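Local coordinates for protein deoxy-D-mannose-octulosonate 8-phosphate phosphatase (Haemophilus influenzae Rd, PDB 1K1E) that hydrolyses 3-deoxy-D-manno-octulosonate 8-phosphate to KDO and inorganic phosphate, a magnesium-dependent step of lipopolysaccharide biosynthesis, at residues 39-52 and 147-161. Residues are numbered along the deposited sequence; the frame is centred on the assembly and turned at random.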
ATOM      1  N   ARG A  39       6.173  13.002  -4.622  1.00 11.28           N
ATOM      2  CA  ARG A  39       7.139  13.397  -5.641  1.00  9.65           C
ATOM      3  C   ARG A  39       6.451  13.758  -6.993  1.00 16.64           C
ATOM      4  O   ARG A  39       7.005  14.527  -7.799  1.00 14.17           O
ATOM      5  CB  ARG A  39       8.206  12.350  -5.821  1.00  7.19           C
ATOM      6  CG  ARG A  39       8.919  11.993  -4.455  1.00 11.62           C
ATOM      7  CD  ARG A  39      10.276  11.247  -4.613  1.00 11.74           C
ATOM      8  NE  ARG A  39      10.041   9.853  -5.005  1.00 10.33           N
ATOM      9  CZ  ARG A  39       9.799   8.872  -4.125  1.00 12.55           C
ATOM     10  NH1 ARG A  39       9.743   9.075  -2.804  1.00  9.77           N
ATOM     11  NH2 ARG A  39       9.630   7.657  -4.578  1.00 16.29           N
ATOM     12  N   ASP A  40       5.268  13.190  -7.262  1.00 13.07           N
ATOM     13  CA  ASP A  40       4.520  13.641  -8.432  1.00 12.24           C
ATOM     14  C   ASP A  40       4.147  15.167  -8.263  1.00 18.72           C
ATOM     15  O   ASP A  40       4.187  15.968  -9.214  1.00 14.85           O
ATOM     16  CB  ASP A  40       3.196  12.895  -8.551  1.00  8.74           C
ATOM     17  CG  ASP A  40       3.368  11.433  -9.066  1.00 12.33           C
ATOM     18  OD1 ASP A  40       4.383  11.159  -9.711  1.00 12.12           O
ATOM     19  OD2 ASP A  40       2.472  10.584  -8.883  1.00 13.60           O
ATOM     20  N   GLY A  41       3.686  15.498  -7.071  1.00 11.73           N
ATOM     21  CA  GLY A  41       3.287  16.861  -6.826  1.00 14.90           C
ATOM     22  C   GLY A  41       4.471  17.774  -7.040  1.00 15.41           C
ATOM     23  O   GLY A  41       4.302  18.854  -7.570  1.00 15.87           O
ATOM     24  N   LEU A  42       5.665  17.387  -6.633  1.00 13.89           N
ATOM     25  CA  LEU A  42       6.790  18.263  -6.903  1.00 10.93           C
ATOM     26  C   LEU A  42       7.103  18.325  -8.418  1.00 18.34           C
ATOM     27  O   LEU A  42       7.487  19.368  -8.937  1.00 11.92           O
ATOM     28  CB  LEU A  42       8.031  17.796  -6.144  1.00 11.70           C
ATOM     29  CG  LEU A  42       9.267  18.653  -6.348  1.00 11.77           C
ATOM     30  CD1 LEU A  42       8.903  20.072  -5.892  1.00 20.15           C
ATOM     31  CD2 LEU A  42      10.441  18.125  -5.580  1.00 11.24           C
ATOM     32  N   GLY A  43       6.926  17.206  -9.118  1.00 13.79           N
ATOM     33  CA  GLY A  43       7.163  17.199 -10.552  1.00 15.46           C
ATOM     34  C   GLY A  43       6.187  18.164 -11.239  1.00 10.42           C
ATOM     35  O   GLY A  43       6.542  18.842 -12.245  1.00 12.94           O
ATOM     36  N   ILE A  44       4.939  18.171 -10.766  1.00 12.08           N
ATOM     37  CA  ILE A  44       3.909  19.027 -11.331  1.00 11.87           C
ATOM     38  C   ILE A  44       4.334  20.474 -11.142  1.00 19.53           C
ATOM     39  O   ILE A  44       4.263  21.263 -12.089  1.00 17.03           O
ATOM     40  CB  ILE A  44       2.577  18.725 -10.631  1.00 15.43           C
ATOM     41  CG1 ILE A  44       1.963  17.460 -11.255  1.00 14.20           C
ATOM     42  CG2 ILE A  44       1.601  19.856 -10.785  1.00 20.54           C
ATOM     43  CD1 ILE A  44       0.881  16.828 -10.347  1.00 14.54           C
ATOM     44  N   LYS A  45       4.817  20.825  -9.945  1.00 15.59           N
ATOM     45  CA  LYS A  45       5.227  22.222  -9.729  1.00 23.02           C
ATOM     46  C   LYS A  45       6.435  22.560 -10.608  1.00 22.64           C
ATOM     47  O   LYS A  45       6.571  23.703 -11.059  1.00 17.49           O
ATOM     48  CB  LYS A  45       5.639  22.496  -8.271  1.00 10.36           C
ATOM     49  CG  LYS A  45       4.589  22.097  -7.240  1.00 19.01           C
ATOM     50  CD  LYS A  45       3.237  22.748  -7.573  1.00 30.80           C
ATOM     51  CE  LYS A  45       3.283  24.296  -7.534  1.00 29.57           C
ATOM     52  NZ  LYS A  45       2.010  24.897  -8.086  1.00 35.25           N
ATOM     53  N   MET A  46       7.347  21.582 -10.768  1.00 12.09           N
ATOM     54  CA  MET A  46       8.539  21.833 -11.569  1.00 13.98           C
ATOM     55  C   MET A  46       8.113  22.127 -12.977  1.00 14.78           C
ATOM     56  O   MET A  46       8.657  22.996 -13.635  1.00 14.74           O
ATOM     57  CB  MET A  46       9.485  20.624 -11.500  1.00  8.48           C
ATOM     58  CG  MET A  46      10.180  20.562 -10.193  1.00 17.53           C
ATOM     59  SD  MET A  46      11.037  19.028  -9.983  1.00 16.96           S
ATOM     60  CE  MET A  46      12.259  19.515  -8.582  1.00 16.94           C
ATOM     61  N   LEU A  47       7.126  21.387 -13.466  1.00 15.01           N
ATOM     62  CA  LEU A  47       6.697  21.658 -14.808  1.00 14.27           C
ATOM     63  C   LEU A  47       6.155  23.056 -14.990  1.00 16.87           C
ATOM     64  O   LEU A  47       6.579  23.772 -15.889  1.00 13.24           O
ATOM     65  CB  LEU A  47       5.615  20.665 -15.289  1.00 10.01           C
ATOM     66  CG  LEU A  47       6.057  19.188 -15.480  1.00 11.42           C
ATOM     67  CD1 LEU A  47       4.881  18.320 -15.951  1.00  9.61           C
ATOM     68  CD2 LEU A  47       7.178  19.098 -16.560  1.00 13.10           C
ATOM     69  N   MET A  48       5.239  23.422 -14.116  1.00 12.88           N
ATOM     70  CA  MET A  48       4.614  24.730 -14.219  1.00 13.46           C
ATOM     71  C   MET A  48       5.669  25.824 -14.144  1.00 21.64           C
ATOM     72  O   MET A  48       5.616  26.827 -14.875  1.00 20.38           O
ATOM     73  CB  MET A  48       3.589  24.798 -13.102  1.00 11.49           C
ATOM     74  CG  MET A  48       2.495  23.726 -13.241  1.00 21.55           C
ATOM     75  SD  MET A  48       1.133  23.732 -11.998  1.00 33.43           S
ATOM     76  CE  MET A  48       1.841  24.558 -10.832  1.00 23.96           C
ATOM     77  N   ASP A  49       6.637  25.635 -13.260  1.00 15.98           N
ATOM     78  CA  ASP A  49       7.742  26.591 -13.085  1.00 21.83           C
ATOM     79  C   ASP A  49       8.599  26.724 -14.369  1.00 23.54           C
ATOM     80  O   ASP A  49       9.136  27.803 -14.645  1.00 20.64           O
ATOM     81  CB  ASP A  49       8.592  26.161 -11.889  1.00 19.26           C
ATOM     82  CG  ASP A  49       9.845  27.027 -11.676  1.00 27.61           C
ATOM     83  OD1 ASP A  49      10.990  26.575 -11.977  1.00 27.59           O
ATOM     84  OD2 ASP A  49       9.682  28.172 -11.195  1.00 24.56           O
ATOM     85  N   ALA A  50       8.683  25.640 -15.143  1.00 16.53           N
ATOM     86  CA  ALA A  50       9.469  25.589 -16.358  1.00 18.84           C
ATOM     87  C   ALA A  50       8.605  25.921 -17.588  1.00 16.96           C
ATOM     88  O   ALA A  50       8.962  25.537 -18.718  1.00 17.79           O
ATOM     89  CB  ALA A  50      10.089  24.205 -16.513  1.00 19.71           C
ATOM     90  N   ASP A  51       7.479  26.595 -17.337  1.00 15.69           N
ATOM     91  CA  ASP A  51       6.526  27.059 -18.346  1.00 17.45           C
ATOM     92  C   ASP A  51       5.806  25.929 -19.057  1.00 18.56           C
ATOM     93  O   ASP A  51       5.488  26.062 -20.217  1.00 15.39           O
ATOM     94  CB  ASP A  51       7.237  27.919 -19.397  1.00 21.25           C
ATOM     95  CG  ASP A  51       6.271  28.776 -20.201  1.00 28.36           C
ATOM     96  OD1 ASP A  51       6.525  28.973 -21.419  1.00 31.59           O
ATOM     97  OD2 ASP A  51       5.261  29.263 -19.625  1.00 28.38           O
ATOM     98  N   ILE A  52       5.596  24.811 -18.379  1.00 11.68           N
ATOM     99  CA  ILE A  52       4.838  23.733 -19.011  1.00 13.01           C
ATOM    100  C   ILE A  52       3.576  23.574 -18.188  1.00 15.22           C
ATOM    101  O   ILE A  52       3.631  23.186 -17.000  1.00 15.31           O
ATOM    102  CB  ILE A  52       5.650  22.469 -18.975  1.00 14.58           C
ATOM    103  CG1 ILE A  52       6.911  22.644 -19.839  1.00 14.52           C
ATOM    104  CG2 ILE A  52       4.727  21.303 -19.386  1.00 14.75           C
ATOM    105  CD1 ILE A  52       7.869  21.456 -19.672  1.00 15.37           C
ATOM    106  N   ALA A 147       5.145   7.769 -11.070  1.00 11.50           N
ATOM    107  CA  ALA A 147       5.268   7.632 -12.514  1.00 12.40           C
ATOM    108  C   ALA A 147       5.149   9.021 -13.189  1.00  8.52           C
ATOM    109  O   ALA A 147       5.724   9.263 -14.222  1.00 12.44           O
ATOM    110  CB  ALA A 147       4.194   6.732 -13.004  1.00  9.76           C
ATOM    111  N   PHE A 148       4.332   9.889 -12.614  1.00 11.93           N
ATOM    112  CA  PHE A 148       4.219  11.225 -13.162  1.00  8.10           C
ATOM    113  C   PHE A 148       5.564  11.915 -13.089  1.00 11.62           C
ATOM    114  O   PHE A 148       6.064  12.549 -14.065  1.00 12.07           O
ATOM    115  CB  PHE A 148       3.159  12.027 -12.408  1.00  9.65           C
ATOM    116  CG  PHE A 148       2.936  13.370 -13.021  1.00 10.79           C
ATOM    117  CD1 PHE A 148       1.846  13.576 -13.857  1.00  7.08           C
ATOM    118  CD2 PHE A 148       3.878  14.398 -12.847  1.00  9.07           C
ATOM    119  CE1 PHE A 148       1.670  14.830 -14.562  1.00 13.91           C
ATOM    120  CE2 PHE A 148       3.694  15.639 -13.543  1.00 12.01           C
ATOM    121  CZ  PHE A 148       2.572  15.834 -14.404  1.00 13.79           C
ATOM    122  N   ARG A 149       6.184  11.811 -11.928  1.00 14.77           N
ATOM    123  CA  ARG A 149       7.509  12.419 -11.703  1.00 13.79           C
ATOM    124  C   ARG A 149       8.562  11.844 -12.652  1.00 14.39           C
ATOM    125  O   ARG A 149       9.421  12.558 -13.134  1.00 12.52           O
ATOM    126  CB  ARG A 149       7.944  12.172 -10.266  1.00  8.33           C
ATOM    127  CG  ARG A 149       9.258  12.842  -9.907  1.00 13.40           C
ATOM    128  CD  ARG A 149       9.329  14.320 -10.215  1.00 11.57           C
ATOM    129  NE  ARG A 149      10.644  14.852  -9.796  1.00 13.47           N
ATOM    130  CZ  ARG A 149      10.936  15.176  -8.554  1.00 12.62           C
ATOM    131  NH1 ARG A 149      10.025  15.045  -7.590  1.00 10.35           N
ATOM    132  NH2 ARG A 149      12.143  15.610  -8.274  1.00 14.07           N
ATOM    133  N   GLU A 150       8.491  10.537 -12.927  1.00 12.34           N
ATOM    134  CA  GLU A 150       9.431   9.925 -13.902  1.00 13.42           C
ATOM    135  C   GLU A 150       9.334  10.651 -15.268  1.00 10.82           C
ATOM    136  O   GLU A 150      10.341  11.029 -15.883  1.00 12.11           O
ATOM    137  CB  GLU A 150       9.097   8.443 -14.090  1.00 11.88           C
ATOM    138  CG  GLU A 150      10.047   7.757 -15.048  1.00 12.75           C
ATOM    139  CD  GLU A 150       9.767   6.254 -15.123  1.00 13.23           C
ATOM    140  OE1 GLU A 150      10.330   5.654 -15.978  1.00 13.97           O
ATOM    141  OE2 GLU A 150       8.945   5.718 -14.334  1.00 17.66           O
ATOM    142  N   MET A 151       8.090  10.857 -15.704  1.00 12.12           N
ATOM    143  CA  MET A 151       7.782  11.555 -16.913  1.00 12.91           C
ATOM    144  C   MET A 151       8.199  13.028 -16.819  1.00 13.43           C
ATOM    145  O   MET A 151       8.884  13.547 -17.709  1.00 13.88           O
ATOM    146  CB  MET A 151       6.265  11.457 -17.213  1.00  8.86           C
ATOM    147  CG  MET A 151       5.864  12.244 -18.515  1.00 15.15           C
ATOM    148  SD  MET A 151       4.059  12.410 -18.534  1.00 16.00           S
ATOM    149  CE  MET A 151       3.659  13.336 -16.913  1.00 12.80           C
ATOM    150  N   SER A 152       7.791  13.750 -15.770  1.00 11.94           N
ATOM    151  CA  SER A 152       8.202  15.184 -15.746  1.00 15.91           C
ATOM    152  C   SER A 152       9.701  15.358 -15.768  1.00 18.25           C
ATOM    153  O   SER A 152      10.234  16.235 -16.463  1.00 12.90           O
ATOM    154  CB  SER A 152       7.607  15.952 -14.557  1.00 15.63           C
ATOM    155  OG  SER A 152       7.965  15.377 -13.322  1.00 12.01           O
ATOM    156  N   ASP A 153      10.409  14.513 -15.032  1.00 11.55           N
ATOM    157  CA  ASP A 153      11.861  14.589 -15.016  1.00 13.42           C
ATOM    158  C   ASP A 153      12.373  14.403 -16.451  1.00 15.77           C
ATOM    159  O   ASP A 153      13.285  15.104 -16.872  1.00 16.04           O
ATOM    160  CB  ASP A 153      12.480  13.458 -14.189  1.00 17.39           C
ATOM    161  CG  ASP A 153      12.434  13.697 -12.696  1.00 17.10           C
ATOM    162  OD1 ASP A 153      12.793  12.728 -12.015  1.00 14.91           O
ATOM    163  OD2 ASP A 153      12.104  14.793 -12.192  1.00 13.14           O
ATOM    164  N   MET A 154      11.798  13.433 -17.171  1.00 10.82           N
ATOM    165  CA  MET A 154      12.251  13.142 -18.551  1.00 12.21           C
ATOM    166  C   MET A 154      12.025  14.336 -19.455  1.00 19.68           C
ATOM    167  O   MET A 154      12.916  14.711 -20.257  1.00 16.88           O
ATOM    168  CB  MET A 154      11.454  11.971 -19.163  1.00 17.32           C
ATOM    169  CG  MET A 154      11.777  10.614 -18.616  1.00 24.40           C
ATOM    170  SD  MET A 154      10.857   9.354 -19.560  1.00 35.21           S
ATOM    171  CE  MET A 154      11.154   9.918 -21.177  1.00 12.62           C
ATOM    172  N   ILE A 155      10.823  14.903 -19.356  1.00 12.69           N
ATOM    173  CA  ILE A 155      10.525  16.071 -20.188  1.00 19.29           C
ATOM    174  C   ILE A 155      11.481  17.237 -19.864  1.00 18.91           C
ATOM    175  O   ILE A 155      12.057  17.841 -20.759  1.00 15.28           O
ATOM    176  CB  ILE A 155       9.043  16.522 -19.994  1.00 14.78           C
ATOM    177  CG1 ILE A 155       8.114  15.385 -20.448  1.00 15.36           C
ATOM    178  CG2 ILE A 155       8.794  17.839 -20.797  1.00 12.23           C
ATOM    179  CD1 ILE A 155       6.615  15.601 -20.169  1.00 14.72           C
ATOM    180  N   LEU A 156      11.604  17.578 -18.588  1.00 13.66           N
ATOM    181  CA  LEU A 156      12.498  18.665 -18.204  1.00 10.46           C
ATOM    182  C   LEU A 156      13.946  18.418 -18.593  1.00 18.97           C
ATOM    183  O   LEU A 156      14.683  19.350 -18.993  1.00 19.18           O
ATOM    184  CB  LEU A 156      12.415  18.932 -16.701  1.00 14.77           C
ATOM    185  CG  LEU A 156      11.063  19.516 -16.266  1.00 13.03           C
ATOM    186  CD1 LEU A 156      10.890  19.452 -14.771  1.00 14.42           C
ATOM    187  CD2 LEU A 156      10.962  20.965 -16.749  1.00 14.46           C
ATOM    188  N   GLN A 157      14.390  17.174 -18.473  1.00 18.16           N
ATOM    189  CA  GLN A 157      15.754  16.932 -18.870  1.00 14.38           C
ATOM    190  C   GLN A 157      15.900  17.149 -20.362  1.00 18.00           C
ATOM    191  O   GLN A 157      16.892  17.687 -20.800  1.00 22.76           O
ATOM    192  CB  GLN A 157      16.139  15.519 -18.538  1.00 23.43           C
ATOM    193  CG  GLN A 157      17.515  15.177 -19.023  1.00 25.54           C
ATOM    194  CD  GLN A 157      18.067  14.159 -18.121  1.00 32.04           C
ATOM    195  OE1 GLN A 157      18.389  14.459 -16.948  1.00 38.85           O
ATOM    196  NE2 GLN A 157      18.131  12.921 -18.603  1.00 36.19           N
ATOM    197  N   ALA A 158      14.916  16.712 -21.142  1.00 20.28           N
ATOM    198  CA  ALA A 158      14.964  16.886 -22.595  1.00 22.15           C
ATOM    199  C   ALA A 158      15.053  18.361 -22.964  1.00 25.34           C
ATOM    200  O   ALA A 158      15.712  18.687 -23.946  1.00 22.41           O
ATOM    201  CB  ALA A 158      13.746  16.253 -23.262  1.00 23.16           C
ATOM    202  N   GLN A 159      14.406  19.240 -22.179  1.00 26.01           N
ATOM    203  CA  GLN A 159      14.431  20.688 -22.390  1.00 18.90           C
ATOM    204  C   GLN A 159      15.660  21.406 -21.766  1.00 18.76           C
ATOM    205  O   GLN A 159      15.737  22.642 -21.760  1.00 18.36           O
ATOM    206  CB  GLN A 159      13.106  21.274 -21.863  1.00 21.07           C
ATOM    207  CG  GLN A 159      11.920  20.637 -22.681  1.00 23.38           C
ATOM    208  CD  GLN A 159      10.587  21.303 -22.502  1.00 19.78           C
ATOM    209  OE1 GLN A 159      10.512  22.363 -21.960  1.00 20.43           O
ATOM    210  NE2 GLN A 159       9.508  20.652 -22.960  1.00 20.02           N
ATOM    211  N   GLY A 160      16.587  20.633 -21.219  1.00 19.67           N
ATOM    212  CA  GLY A 160      17.808  21.172 -20.598  1.00 23.52           C
ATOM    213  C   GLY A 160      17.578  21.883 -19.271  1.00 22.15           C
ATOM    214  O   GLY A 160      18.356  22.768 -18.840  1.00 19.11           O
ATOM    215  N   LYS A 161      16.470  21.523 -18.624  1.00 20.08           N
ATOM    216  CA  LYS A 161      16.066  22.113 -17.338  1.00 20.39           C
ATOM    217  C   LYS A 161      16.180  21.119 -16.200  1.00 19.91           C
ATOM    218  O   LYS A 161      15.546  21.304 -15.145  1.00 24.06           O
ATOM    219  CB  LYS A 161      14.621  22.594 -17.417  1.00 17.46           C
ATOM    220  CG  LYS A 161      14.369  23.533 -18.605  1.00 20.27           C
ATOM    221  CD  LYS A 161      12.869  23.912 -18.677  1.00 25.32           C
ATOM    222  CE  LYS A 161      12.623  25.188 -19.556  1.00 30.66           C
ATOM    223  NZ  LYS A 161      11.193  25.590 -19.884  1.00 33.80           N
TER
HETATM  224  O   HOH W   1       2.645   8.533 -10.231  1.00 16.99           O
HETATM  225  O   HOH W   2       8.866  24.909 -21.289  1.00 27.28           O
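Gly-43 lets the helices 39-49 and 147-158 come together, its CA meeting Ser-152 OG at 3.4 Å and the Arg-149 CD methylene; the pair illustrates how a glycine permits close helix packing, with axes 7.7 Å apart crossing at 30°. Beside it two knobs fill holes of helix 39-49. The Phe-148 ring receives Ile-44 CG1 over one face, 3.4 Å from CE2, while Leu-47 CD1 nears CZ. Arg-149 bends at chi2 (52°) to run past Gly-43; its guanidinium carries Met-46 SD over one face and sends NH1 nearly in its own plane to Arg-39 O at 3.1 Å, a carbonyl that also accepts the helical bond from Gly-43 N. Arg-149 NE forms a salt bridge with Asp-153 OD2, and NH1 another with Asp-108 of the second subunit; together these bonds limit the guanidinium's rotation. Asp-40 OD1 takes the Arg-149 backbone N at 2.9 Å, on its anti side. Toward the C-terminal ends Leu-156 CD2 still presses on Ala-50 CB, but the margin turns wetter: a water links Ala-50 O to Gln-159 OE1, whose amide NE2 is held by Ile-8 O. Asp-107 of the second subunit bridges to Arg-39, a presumed substrate-binding residue. In this HAD-type fold, Phe-148 and Leu-47 rest on strand 10-14, while Phe-165 of helix 163-166 packs against Met-46, Arg-149 and Leu-156.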